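Local coordinates for sialidase B (Streptococcus pneumoniae serotype 4, PDB 4XJW), which cleaves terminal sialic acid residues from oligosaccharides, glycoproteins and glycolipids as an exo-alpha-sialidase of glycosyl hydrolase family 33, acting as an intramolecular trans-sialidase, at residues A57-N62 / D80-I85; G229-K234 / E640-N645; R465-T470 / Y478-D483. The protein carries 1 engineered substitution. All blocks are in the same frame, centred on the assembly; numbering follows the deposited sequence. Where two conformers were deposited one is given.

Overall arrangement
The three contacts differ in depth and in chemistry. Interaction 1 joins two loops in the N-terminal domain, its centre about 41 Å from the centre of the chain. It is partly buried and rests on side-chain amides. The touching residues of interaction 2 are all buried, near the centre of the chain. It links two loops far apart in sequence through a histidine pair and a threonine, and one of these loops carries the probable proton acceptor. Interaction 3 is a mostly buried beta hairpin in the BNR repeat-like region, held by backbone bonds and a salt bridge at its open end. Interactions 1 and 3 lie on opposite sides of the chain's centre, and no two contacts share a strand or loop.

Interaction 1 of 3, residues A57-N62 / D80-I85; sequences AGFKNN and DAQKGI
The side chain of Asn-62 bridges the two loops with both ends of its amide. Its OD1 accepts from Ala-81 N at 2.9 Å in a nearly straight bond (172°), with the donor above the carbonyl plane. Its ND2 donates to Gln-82 OE1 at 2.8 Å. ND2 has a second acceptor in Asn-143 O, and Gln-82 OE1 a second donor in Asn-143 ND2, so a third loop joins the network.

Gln-82 is bent at its second torsion (chi2 76°), which brings its amide back across the gap. There OE1 lies at the edge of the Phe-59 ring, 3.6 Å from CE1, with amide and ring planes 73° apart. One water extends the link, donating to Gly-58 O and accepting from Gln-82 NE2.

Within segment 80-85, Lys-83 NZ forms a salt bridge with Asp-80 OD2 at 2.6 Å, and Lys-83 N donates to Asp-80 OD1 at 3.0 Å.

That second bond makes an Asx motif. Gly-84 and Ile-85 both face Asp-80 in a G1 beta bulge, and Phe-59 to Asn-62 form a type I beta turn. The contact thus joins two strand connections of one antiparallel sheet in the N-terminal domain, whose family belongs to the concanavalin-like clan.

Interaction 2 of 3, residues G229-K234 / E640-N645; sequences GTHDSK and ELHLSN
Gly-229 and His-642 bring the two backbones together, with CA atoms 4.8 Å apart. Neither segment is a regular helix or strand. Both are loops of the sialidase beta-propeller, and residues 229-234 carry Asp-232, the probable proton acceptor. Gly-229 has positive phi (69°). With no side chain there, its CA comes within 3.3 Å of His-642 ND1.

Two reciprocal hydrogen bonds join Thr-230 and His-642. Thr-230 N donates to His-642 ND1 at 2.9 Å, lying in the plane of the imidazole. His-642 N donates to Thr-230 OG1, also at 2.9 Å. The threonine hydroxyl sits between its own backbone N and carbonyl carbon (chi1 51°), while CG2 packs against the His-642 backbone.

The acceptance at ND1, and the bond between His-642 NE2 and Lys-277 O, probably mean that the proton is on NE2. These bonds at both ring nitrogens would fix the ring's rotation. Leu-641 CB lies over the centre of one face of this ring. Trp-270 also meets it edge-to-face. Arg-226 binds both Asp-232 and Thr-230 O, tying the loop to the end of the strand before it.

His-231 and His-642 form a T-shaped pair, with planes at 87° and centroids 4.5 Å apart. The edge of His-642 points at the His-231 face, where CE1 of His-642 comes within 3.3 Å of His-231 NE2.

Interaction 3 of 3, residues R465-T470 / Y478-D483; sequences RLIFAT and YLISDD
The guanidinium of Arg-465 has Ile-480 CG2 over one face, 3.3 Å from NE and offset toward the rim. At its edge lies the Asp-482 carboxylate, turned only 11° from its plane. The two segments are arms of an antiparallel beta hairpin in the BNR repeat-like region, where sialidases form a beta-propeller.

The Arg-465 chain bends at chi3 (-74°), which turns this edge to the aspartate. Glu-535 forms a second salt bridge with Arg-465 NH1. The Tyr-478 ring stacks with Trp-537, and its hydroxyl bonds to Thr-516. Ile-467 CG2 lies 3.9 Å from Tyr-478 CB.

Leu-466 with Ser-481 and Phe-468 with Leu-479 are hydrogen-bonded pairs, each with two backbone bonds. Ile-467 with Ile-480, between them, is a non-hydrogen-bonded pair. These isoleucines lie side by side, with CG1 atoms 4.1 Å apart. Thr-470 CG2 meets Leu-479 CD1 at 3.7 Å, the two side chains crossing at about a right angle. Met-506 of the strand 504-510 touches Ile-467, Ala-469 and Tyr-478, so their face packs against the next sheet.

At the open end of the hairpin Arg-465 grips Asp-482 side-on. NE donates to OD1 at 2.9 Å and NH2 to OD2 at 3.0 Å, each oxygen using its syn lone pair.

Interaction 1 of 3, residues A57-N62 / D80-I85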
ATOM      1  N   ALA A  57     -38.088  17.668 -21.074  1.00 23.19           N
ATOM      2  CA  ALA A  57     -37.809  19.013 -20.585  1.00 20.39           C
ATOM      3  C   ALA A  57     -38.402  19.154 -19.190  1.00 17.20           C
ATOM      4  O   ALA A  57     -39.511  18.687 -18.940  1.00 20.84           O
ATOM      5  CB  ALA A  57     -38.402  20.051 -21.524  1.00 25.59           C
ATOM      6  N   GLY A  58     -37.654  19.772 -18.279  1.00 16.97           N
ATOM      7  CA  GLY A  58     -38.120  19.961 -16.915  1.00 19.11           C
ATOM      8  C   GLY A  58     -37.742  18.845 -15.952  1.00 20.87           C
ATOM      9  O   GLY A  58     -37.991  18.957 -14.750  1.00 18.86           O
ATOM     10  N   PHE A  59     -37.153  17.765 -16.467  1.00 19.88           N
ATOM     11  CA  PHE A  59     -36.826  16.613 -15.622  1.00 19.22           C
ATOM     12  C   PHE A  59     -35.355  16.212 -15.716  1.00 16.28           C
ATOM     13  O   PHE A  59     -35.030  15.018 -15.672  1.00 17.63           O
ATOM     14  CB  PHE A  59     -37.726  15.420 -15.971  1.00 18.31           C
ATOM     15  CG  PHE A  59     -39.178  15.651 -15.656  1.00 22.13           C
ATOM     16  CD1 PHE A  59     -39.685  15.332 -14.405  1.00 23.01           C
ATOM     17  CD2 PHE A  59     -40.028  16.209 -16.603  1.00 22.99           C
ATOM     18  CE1 PHE A  59     -41.023  15.552 -14.101  1.00 25.75           C
ATOM     19  CE2 PHE A  59     -41.366  16.427 -16.310  1.00 22.95           C
ATOM     20  CZ  PHE A  59     -41.864  16.101 -15.059  1.00 26.90           C
ATOM     21  N   LYS A  60     -34.469  17.198 -15.835  1.00 16.80           N
ATOM     22  CA  LYS A  60     -33.064  16.903 -16.084  1.00 18.41           C
ATOM     23  C   LYS A  60     -32.382  16.237 -14.893  1.00 19.13           C
ATOM     24  O   LYS A  60     -31.319  15.647 -15.053  1.00 18.10           O
ATOM     25  CB  LYS A  60     -32.295  18.150 -16.521  1.00 19.99           C
ATOM     26  CG  LYS A  60     -31.913  19.070 -15.391  1.00 19.35           C
ATOM     27  CD  LYS A  60     -31.066  20.218 -15.915  1.00 20.34           C
ATOM     28  CE  LYS A  60     -30.386  20.947 -14.772  1.00 27.79           C
ATOM     29  NZ  LYS A  60     -31.309  21.143 -13.628  1.00 36.77           N
ATOM     30  N   ASN A  61     -32.984  16.330 -13.709  1.00 15.00           N
ATOM     31  CA  ASN A  61     -32.419  15.691 -12.520  1.00 19.05           C
ATOM     32  C   ASN A  61     -33.123  14.395 -12.149  1.00 15.70           C
ATOM     33  O   ASN A  61     -33.166  14.005 -10.982  1.00 16.87           O
ATOM     34  CB  ASN A  61     -32.410  16.670 -11.341  1.00 15.91           C
ATOM     35  CG  ASN A  61     -31.541  17.872 -11.602  1.00 19.67           C
ATOM     36  OD1 ASN A  61     -30.606  17.811 -12.406  1.00 17.23           O
ATOM     37  ND2 ASN A  61     -31.848  18.985 -10.934  1.00 19.84           N
ATOM     38  N   ASN A  62     -33.690  13.734 -13.153  1.00 13.23           N
ATOM     39  CA  ASN A  62     -34.307  12.442 -12.957  1.00 14.87           C
ATOM     40  C   ASN A  62     -33.565  11.413 -13.787  1.00 16.65           C
ATOM     41  O   ASN A  62     -33.931  11.157 -14.939  1.00 17.32           O
ATOM     42  CB  ASN A  62     -35.777  12.461 -13.390  1.00 17.40           C
ATOM     43  CG  ASN A  62     -36.692  13.083 -12.356  1.00 17.00           C
ATOM     44  OD1 ASN A  62     -36.303  13.988 -11.616  1.00 17.37           O
ATOM     45  ND2 ASN A  62     -37.933  12.594 -12.304  1.00 18.04           N
ATOM     46  N   ASP A  80     -33.914  11.695  -8.380  1.00 19.01           N
ATOM     47  CA  ASP A  80     -35.336  11.853  -8.674  1.00 16.46           C
ATOM     48  C   ASP A  80     -35.796  13.117  -7.959  1.00 16.56           C
ATOM     49  O   ASP A  80     -35.862  13.151  -6.730  1.00 18.00           O
ATOM     50  CB  ASP A  80     -36.126  10.637  -8.179  1.00 19.91           C
ATOM     51  CG  ASP A  80     -37.602  10.674  -8.578  1.00 21.73           C
ATOM     52  OD1 ASP A  80     -38.252  11.724  -8.403  1.00 21.79           O
ATOM     53  OD2 ASP A  80     -38.111   9.637  -9.052  1.00 22.15           O
ATOM     54  N   ALA A  81     -36.097  14.157  -8.731  1.00 18.53           N
ATOM     55  CA  ALA A  81     -36.416  15.466  -8.170  1.00 20.64           C
ATOM     56  C   ALA A  81     -37.741  15.462  -7.424  1.00 26.25           C
ATOM     57  O   ALA A  81     -37.920  16.206  -6.463  1.00 26.97           O
ATOM     58  CB  ALA A  81     -36.432  16.514  -9.258  1.00 17.68           C
ATOM     59  N   GLN A  82     -38.673  14.632  -7.878  1.00 23.14           N
ATOM     60  CA  GLN A  82     -39.993  14.572  -7.260  1.00 25.58           C
ATOM     61  C   GLN A  82     -39.964  13.818  -5.933  1.00 29.06           C
ATOM     62  O   GLN A  82     -40.829  14.014  -5.081  1.00 28.94           O
ATOM     63  CB  GLN A  82     -41.013  13.944  -8.211  1.00 26.74           C
ATOM     64  CG  GLN A  82     -41.453  14.873  -9.346  1.00 28.18           C
ATOM     65  CD  GLN A  82     -40.403  15.017 -10.437  1.00 25.75           C
ATOM     66  OE1 GLN A  82     -39.986  14.032 -11.043  1.00 25.55           O
ATOM     67  NE2 GLN A  82     -39.978  16.242 -10.693  1.00 21.78           N
ATOM     68  N   LYS A  83     -38.973  12.943  -5.767  1.00 23.85           N
ATOM     69  CA  LYS A  83     -38.774  12.255  -4.497  1.00 23.53           C
ATOM     70  C   LYS A  83     -37.782  13.019  -3.618  1.00 20.37           C
ATOM     71  O   LYS A  83     -37.615  12.704  -2.437  1.00 25.25           O
ATOM     72  CB  LYS A  83     -38.286  10.822  -4.722  1.00 20.32           C
ATOM     73  CG  LYS A  83     -39.245   9.935  -5.522  1.00 24.58           C
ATOM     74  CD  LYS A  83     -38.614   8.573  -5.835  1.00 23.66           C
ATOM     75  CE  LYS A  83     -39.556   7.664  -6.623  1.00 31.27           C
ATOM     76  NZ  LYS A  83     -40.039   8.275  -7.905  1.00 28.43           N
ATOM     77  N   GLY A  84     -37.135  14.032  -4.189  1.00 20.63           N
ATOM     78  CA  GLY A  84     -36.144  14.810  -3.468  1.00 20.37           C
ATOM     79  C   GLY A  84     -34.897  14.009  -3.134  1.00 21.49           C
ATOM     80  O   GLY A  84     -34.258  14.226  -2.100  1.00 25.03           O
ATOM     81  N   ILE A  85     -34.556  13.072  -4.013  1.00 21.04           N
ATOM     82  CA  ILE A  85     -33.406  12.202  -3.801  1.00 19.81           C
ATOM     83  C   ILE A  85     -32.306  12.513  -4.804  1.00 20.14           C
ATOM     84  O   ILE A  85     -32.547  12.569  -6.014  1.00 19.51           O
ATOM     85  CB  ILE A  85     -33.797  10.722  -3.930  1.00 19.15           C
ATOM     86  CG1 ILE A  85     -34.693  10.304  -2.767  1.00 19.98           C
ATOM     87  CG2 ILE A  85     -32.538   9.830  -3.962  1.00 18.48           C
ATOM     88  CD1 ILE A  85     -35.344   8.946  -2.936  1.00 23.49           C
TER
HETATM   89  O   HOH W   1     -37.892  17.880 -12.246  1.00 21.67           O

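Interaction 2 of 3, residues G229-K234 / E640-N645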
ATOM      1  N   GLY A 229      -7.402   3.053   8.552  1.00 11.67           N
ATOM      2  CA  GLY A 229      -7.312   3.676   7.245  1.00  7.96           C
ATOM      3  C   GLY A 229      -5.897   3.526   6.705  1.00  9.31           C
ATOM      4  O   GLY A 229      -5.119   2.712   7.205  1.00  9.81           O
ATOM      5  N   THR A 230      -5.545   4.328   5.706  1.00  8.38           N
ATOM      6  CA  THR A 230      -4.227   4.239   5.069  1.00 10.06           C
ATOM      7  C   THR A 230      -3.150   5.106   5.720  1.00 11.32           C
ATOM      8  O   THR A 230      -2.005   5.100   5.267  1.00 12.60           O
ATOM      9  CB  THR A 230      -4.308   4.544   3.571  1.00 10.50           C
ATOM     10  OG1 THR A 230      -5.009   5.782   3.375  1.00 10.23           O
ATOM     11  CG2 THR A 230      -5.025   3.428   2.828  1.00 11.34           C
ATOM     12  N   HIS A 231      -3.508   5.838   6.782  1.00  9.08           N
ATOM     13  CA  HIS A 231      -2.577   6.770   7.432  1.00 10.81           C
ATOM     14  C   HIS A 231      -1.256   6.127   7.876  1.00 11.93           C
ATOM     15  O   HIS A 231      -1.235   4.991   8.374  1.00 10.84           O
ATOM     16  CB  HIS A 231      -3.201   7.395   8.681  1.00 12.06           C
ATOM     17  CG  HIS A 231      -4.422   8.213   8.425  1.00 11.36           C
ATOM     18  ND1 HIS A 231      -4.488   9.191   7.455  1.00 10.13           N
ATOM     19  CD2 HIS A 231      -5.629   8.221   9.046  1.00 11.76           C
ATOM     20  CE1 HIS A 231      -5.682   9.758   7.480  1.00 11.20           C
ATOM     21  NE2 HIS A 231      -6.390   9.187   8.441  1.00  9.11           N
ATOM     22  N   ASP A 232      -0.160   6.867   7.723  1.00 10.63           N
ATOM     23  CA  ASP A 232       1.094   6.477   8.353  1.00  9.77           C
ATOM     24  C   ASP A 232       0.918   6.524   9.874  1.00 11.37           C
ATOM     25  O   ASP A 232      -0.040   7.124  10.378  1.00 13.09           O
ATOM     26  CB  ASP A 232       2.236   7.449   8.022  1.00 12.20           C
ATOM     27  CG  ASP A 232       2.602   7.496   6.548  1.00 16.77           C
ATOM     28  OD1 ASP A 232       2.075   6.711   5.746  1.00 15.14           O
ATOM     29  OD2 ASP A 232       3.433   8.372   6.199  1.00 23.45           O
ATOM     30  N   SER A 233       1.862   5.943  10.602  1.00 11.00           N
ATOM     31  CA  SER A 233       1.929   6.091  12.058  1.00 10.09           C
ATOM     32  C   SER A 233       1.865   7.579  12.446  1.00 12.12           C
ATOM     33  O   SER A 233       2.384   8.406  11.701  1.00 13.36           O
ATOM     34  CB  SER A 233       3.225   5.480  12.579  1.00  9.80           C
ATOM     35  OG  SER A 233       3.301   4.105  12.240  1.00 12.33           O
ATOM     36  N   LYS A 234       1.250   7.947  13.582  1.00 13.55           N
ATOM     37  CA  LYS A 234       0.663   7.040  14.567  1.00 12.78           C
ATOM     38  C   LYS A 234      -0.581   6.340  14.010  1.00 12.57           C
ATOM     39  O   LYS A 234      -1.406   6.953  13.332  1.00 13.06           O
ATOM     40  CB  LYS A 234       0.290   7.838  15.831  1.00 14.11           C
ATOM     41  CG  LYS A 234      -0.710   8.965  15.571  1.00 15.48           C
ATOM     42  CD  LYS A 234      -0.946   9.858  16.788  1.00 16.67           C
ATOM     43  CE  LYS A 234      -1.940  10.960  16.435  1.00 22.96           C
ATOM     44  NZ  LYS A 234      -2.527  11.651  17.618  1.00 36.26           N
ATOM     45  N   GLU A 640      -7.747  10.423  -2.086  1.00  9.24           N
ATOM     46  CA  GLU A 640      -7.663   8.975  -2.322  1.00  9.43           C
ATOM     47  C   GLU A 640      -7.214   8.187  -1.093  1.00  9.55           C
ATOM     48  O   GLU A 640      -6.656   7.105  -1.225  1.00  9.52           O
ATOM     49  CB  GLU A 640      -6.789   8.683  -3.557  1.00  8.77           C
ATOM     50  CG  GLU A 640      -7.282   9.415  -4.811  1.00 10.99           C
ATOM     51  CD  GLU A 640      -6.774   8.868  -6.128  1.00 10.31           C
ATOM     52  OE1 GLU A 640      -5.984   7.881  -6.128  1.00 10.63           O
ATOM     53  OE2 GLU A 640      -7.186   9.423  -7.176  1.00 11.21           O
ATOM     54  N   LEU A 641      -7.448   8.749   0.093  1.00  9.94           N
ATOM     55  CA  LEU A 641      -7.180   8.066   1.358  1.00  9.64           C
ATOM     56  C   LEU A 641      -8.133   6.897   1.522  1.00  9.17           C
ATOM     57  O   LEU A 641      -9.253   6.917   1.006  1.00  9.48           O
ATOM     58  CB  LEU A 641      -7.404   9.019   2.532  1.00  9.55           C
ATOM     59  CG  LEU A 641      -6.566  10.292   2.498  1.00  8.50           C
ATOM     60  CD1 LEU A 641      -7.017  11.191   3.622  1.00 11.97           C
ATOM     61  CD2 LEU A 641      -5.105   9.950   2.669  1.00 11.43           C
ATOM     62  N   HIS A 642      -7.675   5.859   2.217  1.00  9.10           N
ATOM     63  CA  HIS A 642      -8.566   4.807   2.721  1.00  7.76           C
ATOM     64  C   HIS A 642      -9.283   4.026   1.619  1.00 10.61           C
ATOM     65  O   HIS A 642     -10.514   3.845   1.663  1.00 10.37           O
ATOM     66  CB  HIS A 642      -9.589   5.385   3.717  1.00  8.38           C
ATOM     67  CG  HIS A 642      -8.996   6.378   4.674  1.00  7.53           C
ATOM     68  ND1 HIS A 642      -7.739   6.223   5.223  1.00  9.34           N
ATOM     69  CD2 HIS A 642      -9.464   7.567   5.121  1.00 10.86           C
ATOM     70  CE1 HIS A 642      -7.470   7.268   5.990  1.00  7.29           C
ATOM     71  NE2 HIS A 642      -8.505   8.091   5.961  1.00  9.12           N
ATOM     72  N   LEU A 643      -8.504   3.554   0.648  1.00 10.80           N
ATOM     73  CA  LEU A 643      -9.022   2.711  -0.424  1.00  9.76           C
ATOM     74  C   LEU A 643      -8.584   1.290  -0.172  1.00  9.34           C
ATOM     75  O   LEU A 643      -7.422   1.060   0.177  1.00 12.26           O
ATOM     76  CB  LEU A 643      -8.490   3.153  -1.789  1.00 10.40           C
ATOM     77  CG  LEU A 643      -8.650   4.629  -2.164  1.00  9.13           C
ATOM     78  CD1 LEU A 643      -7.967   4.931  -3.490  1.00 11.29           C
ATOM     79  CD2 LEU A 643     -10.108   5.039  -2.207  1.00 11.64           C
ATOM     80  N   SER A 644      -9.506   0.355  -0.377  1.00  7.68           N
ATOM     81  CA  SER A 644      -9.188  -1.058  -0.221  0.60  9.28           C
ATOM     82  C   SER A 644      -8.796  -1.742  -1.531  1.00 10.63           C
ATOM     83  O   SER A 644      -9.309  -1.424  -2.612  1.00  9.77           O
ATOM     84  CB  SER A 644     -10.356  -1.787   0.424  0.60 12.05           C
ATOM     85  OG  SER A 644     -10.567  -1.312   1.735  0.60  8.87           O
ATOM     86  N   ASN A 645      -7.864  -2.685  -1.419  1.00  9.52           N
ATOM     87  CA  ASN A 645      -7.482  -3.558  -2.529  1.00 11.13           C
ATOM     88  C   ASN A 645      -6.932  -2.804  -3.729  1.00  9.97           C
ATOM     89  O   ASN A 645      -7.253  -3.113  -4.888  1.00  9.94           O
ATOM     90  CB  ASN A 645      -8.655  -4.465  -2.931  1.00 10.51           C
ATOM     91  CG  ASN A 645      -8.957  -5.521  -1.898  1.00 11.26           C
ATOM     92  OD1 ASN A 645      -8.332  -5.567  -0.842  1.00 10.28           O
ATOM     93  ND2 ASN A 645      -9.935  -6.376  -2.192  1.00 12.95           N
TER

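Interaction 3 of 3, residues R465-T470 / Y478-D483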
ATOM      1  N   ARG A 465      28.102 -10.124   3.019  1.00 12.48           N
ATOM      2  CA  ARG A 465      27.689  -8.817   3.508  1.00 10.74           C
ATOM      3  C   ARG A 465      26.218  -8.530   3.220  1.00 11.35           C
ATOM      4  O   ARG A 465      25.738  -8.744   2.106  1.00 12.80           O
ATOM      5  CB  ARG A 465      28.566  -7.714   2.907  1.00 12.41           C
ATOM      6  CG  ARG A 465      28.090  -6.304   3.246  1.00 13.49           C
ATOM      7  CD  ARG A 465      29.189  -5.289   3.074  1.00 13.09           C
ATOM      8  NE  ARG A 465      30.161  -5.382   4.160  1.00 14.27           N
ATOM      9  CZ  ARG A 465      31.093  -4.466   4.404  1.00 18.67           C
ATOM     10  NH1 ARG A 465      31.179  -3.394   3.637  1.00 20.07           N
ATOM     11  NH2 ARG A 465      31.931  -4.622   5.419  1.00 17.72           N
ATOM     12  N   LEU A 466      25.519  -8.041   4.241  1.00 12.46           N
ATOM     13  CA  LEU A 466      24.156  -7.538   4.102  1.00 11.91           C
ATOM     14  C   LEU A 466      24.107  -6.034   4.319  1.00 13.29           C
ATOM     15  O   LEU A 466      24.749  -5.505   5.231  1.00 12.82           O
ATOM     16  CB  LEU A 466      23.252  -8.190   5.134  1.00 11.62           C
ATOM     17  CG  LEU A 466      23.343  -9.707   5.155  1.00 12.59           C
ATOM     18  CD1 LEU A 466      22.555 -10.218   6.340  1.00 15.94           C
ATOM     19  CD2 LEU A 466      22.822 -10.298   3.842  1.00 12.89           C
ATOM     20  N   ILE A 467      23.343  -5.339   3.483  1.00 10.29           N
ATOM     21  CA  ILE A 467      23.180  -3.895   3.641  1.00 10.62           C
ATOM     22  C   ILE A 467      21.713  -3.500   3.583  1.00 11.66           C
ATOM     23  O   ILE A 467      20.989  -3.885   2.655  1.00 10.47           O
ATOM     24  CB  ILE A 467      23.931  -3.095   2.565  1.00  9.58           C
ATOM     25  CG1 ILE A 467      25.407  -3.489   2.515  1.00 12.84           C
ATOM     26  CG2 ILE A 467      23.785  -1.568   2.828  1.00 12.68           C
ATOM     27  CD1 ILE A 467      26.224  -2.630   1.555  1.00 13.45           C
ATOM     28  N   PHE A 468      21.287  -2.697   4.555  1.00 11.77           N
ATOM     29  CA  PHE A 468      19.960  -2.083   4.517  1.00 11.03           C
ATOM     30  C   PHE A 468      20.110  -0.578   4.481  1.00 11.74           C
ATOM     31  O   PHE A 468      20.757  -0.000   5.353  1.00 12.79           O
ATOM     32  CB  PHE A 468      19.149  -2.468   5.750  1.00 12.94           C
ATOM     33  CG  PHE A 468      18.545  -3.845   5.679  1.00 12.99           C
ATOM     34  CD1 PHE A 468      17.331  -4.049   5.032  1.00 12.31           C
ATOM     35  CD2 PHE A 468      19.184  -4.921   6.271  1.00 14.94           C
ATOM     36  CE1 PHE A 468      16.766  -5.304   4.964  1.00 11.57           C
ATOM     37  CE2 PHE A 468      18.622  -6.194   6.223  1.00 13.60           C
ATOM     38  CZ  PHE A 468      17.407  -6.378   5.568  1.00 12.46           C
ATOM     39  N   ALA A 469      19.499   0.053   3.479  1.00 10.29           N
ATOM     40  CA  ALA A 469      19.475   1.510   3.392  1.00 10.90           C
ATOM     41  C   ALA A 469      18.474   2.103   4.375  1.00 12.29           C
ATOM     42  O   ALA A 469      17.354   1.586   4.542  1.00 11.89           O
ATOM     43  CB  ALA A 469      19.156   1.959   1.981  1.00 11.53           C
ATOM     44  N   THR A 470      18.881   3.196   5.021  1.00 11.23           N
ATOM     45  CA  THR A 470      17.975   4.004   5.835  1.00 12.03           C
ATOM     46  C   THR A 470      18.291   5.460   5.522  1.00 10.81           C
ATOM     47  O   THR A 470      19.319   5.749   4.902  1.00 14.08           O
ATOM     48  CB  THR A 470      18.157   3.759   7.344  1.00 11.90           C
ATOM     49  OG1 THR A 470      19.354   4.419   7.796  1.00 13.96           O
ATOM     50  CG2 THR A 470      18.251   2.259   7.665  1.00 11.36           C
ATOM     51  N   TYR A 478      23.567   3.764   5.646  1.00 15.09           N
ATOM     52  CA  TYR A 478      23.561   2.340   5.325  1.00 10.97           C
ATOM     53  C   TYR A 478      23.892   1.503   6.550  1.00 13.78           C
ATOM     54  O   TYR A 478      24.891   1.746   7.236  1.00 14.45           O
ATOM     55  CB  TYR A 478      24.538   2.047   4.187  1.00 12.01           C
ATOM     56  CG  TYR A 478      24.232   2.806   2.904  1.00 11.52           C
ATOM     57  CD1 TYR A 478      24.783   4.064   2.663  1.00 12.29           C
ATOM     58  CD2 TYR A 478      23.409   2.257   1.929  1.00 12.72           C
ATOM     59  CE1 TYR A 478      24.502   4.764   1.484  1.00 12.32           C
ATOM     60  CE2 TYR A 478      23.136   2.929   0.756  1.00 10.19           C
ATOM     61  CZ  TYR A 478      23.685   4.177   0.533  1.00 10.23           C
ATOM     62  OH  TYR A 478      23.397   4.821  -0.647  1.00 10.82           O
ATOM     63  N   LEU A 479      23.050   0.521   6.839  1.00 12.44           N
ATOM     64  CA  LEU A 479      23.311  -0.386   7.943  1.00 14.58           C
ATOM     65  C   LEU A 479      23.909  -1.673   7.387  1.00 11.55           C
ATOM     66  O   LEU A 479      23.292  -2.360   6.558  1.00 12.24           O
ATOM     67  CB  LEU A 479      22.028  -0.657   8.733  1.00 12.78           C
ATOM     68  CG  LEU A 479      21.286   0.599   9.194  1.00 17.29           C
ATOM     69  CD1 LEU A 479      20.127   0.223  10.095  1.00 16.14           C
ATOM     70  CD2 LEU A 479      22.241   1.552   9.914  1.00 15.68           C
ATOM     71  N   ILE A 480      25.117  -1.999   7.842  1.00 12.35           N
ATOM     72  CA  ILE A 480      25.880  -3.109   7.296  1.00 11.59           C
ATOM     73  C   ILE A 480      26.103  -4.180   8.350  1.00 15.76           C
ATOM     74  O   ILE A 480      26.497  -3.872   9.482  1.00 15.93           O
ATOM     75  CB  ILE A 480      27.233  -2.612   6.763  1.00 14.64           C
ATOM     76  CG1 ILE A 480      27.030  -1.543   5.691  1.00 14.36           C
ATOM     77  CG2 ILE A 480      28.053  -3.761   6.180  1.00 15.89           C
ATOM     78  CD1 ILE A 480      28.330  -0.939   5.174  1.00 18.42           C
ATOM     79  N   SER A 481      25.842  -5.437   7.977  1.00 13.22           N
ATOM     80  CA  SER A 481      26.177  -6.594   8.813  1.00 14.14           C
ATOM     81  C   SER A 481      26.921  -7.640   8.011  1.00 16.50           C
ATOM     82  O   SER A 481      26.512  -7.998   6.901  1.00 15.08           O
ATOM     83  CB  SER A 481      24.925  -7.233   9.424  1.00 15.81           C
ATOM     84  OG  SER A 481      25.275  -8.428  10.123  1.00 15.19           O
ATOM     85  N   ASP A 482      27.998  -8.150   8.591  1.00 15.74           N
ATOM     86  CA  ASP A 482      28.757  -9.224   7.980  1.00 17.98           C
ATOM     87  C   ASP A 482      28.569 -10.537   8.739  1.00 19.33           C
ATOM     88  O   ASP A 482      29.224 -11.536   8.439  1.00 19.39           O
ATOM     89  CB  ASP A 482      30.240  -8.842   7.926  1.00 19.18           C
ATOM     90  CG  ASP A 482      30.508  -7.676   6.997  1.00 19.70           C
ATOM     91  OD1 ASP A 482      29.900  -7.633   5.913  1.00 19.12           O
ATOM     92  OD2 ASP A 482      31.328  -6.801   7.349  1.00 23.05           O
ATOM     93  N   ASP A 483      27.669 -10.534   9.718  1.00 19.94           N
ATOM     94  CA  ASP A 483      27.404 -11.733  10.509  1.00 18.09           C
ATOM     95  C   ASP A 483      25.915 -12.057  10.675  1.00 20.39           C
ATOM     96  O   ASP A 483      25.452 -12.294  11.791  1.00 19.20           O
ATOM     97  CB  ASP A 483      28.077 -11.635  11.887  1.00 22.05           C
ATOM     98  CG  ASP A 483      27.622 -10.423  12.681  1.00 21.82           C
ATOM     99  OD1 ASP A 483      26.744  -9.674  12.193  1.00 17.26           O
ATOM    100  OD2 ASP A 483      28.125 -10.235  13.811  1.00 22.51           O
TER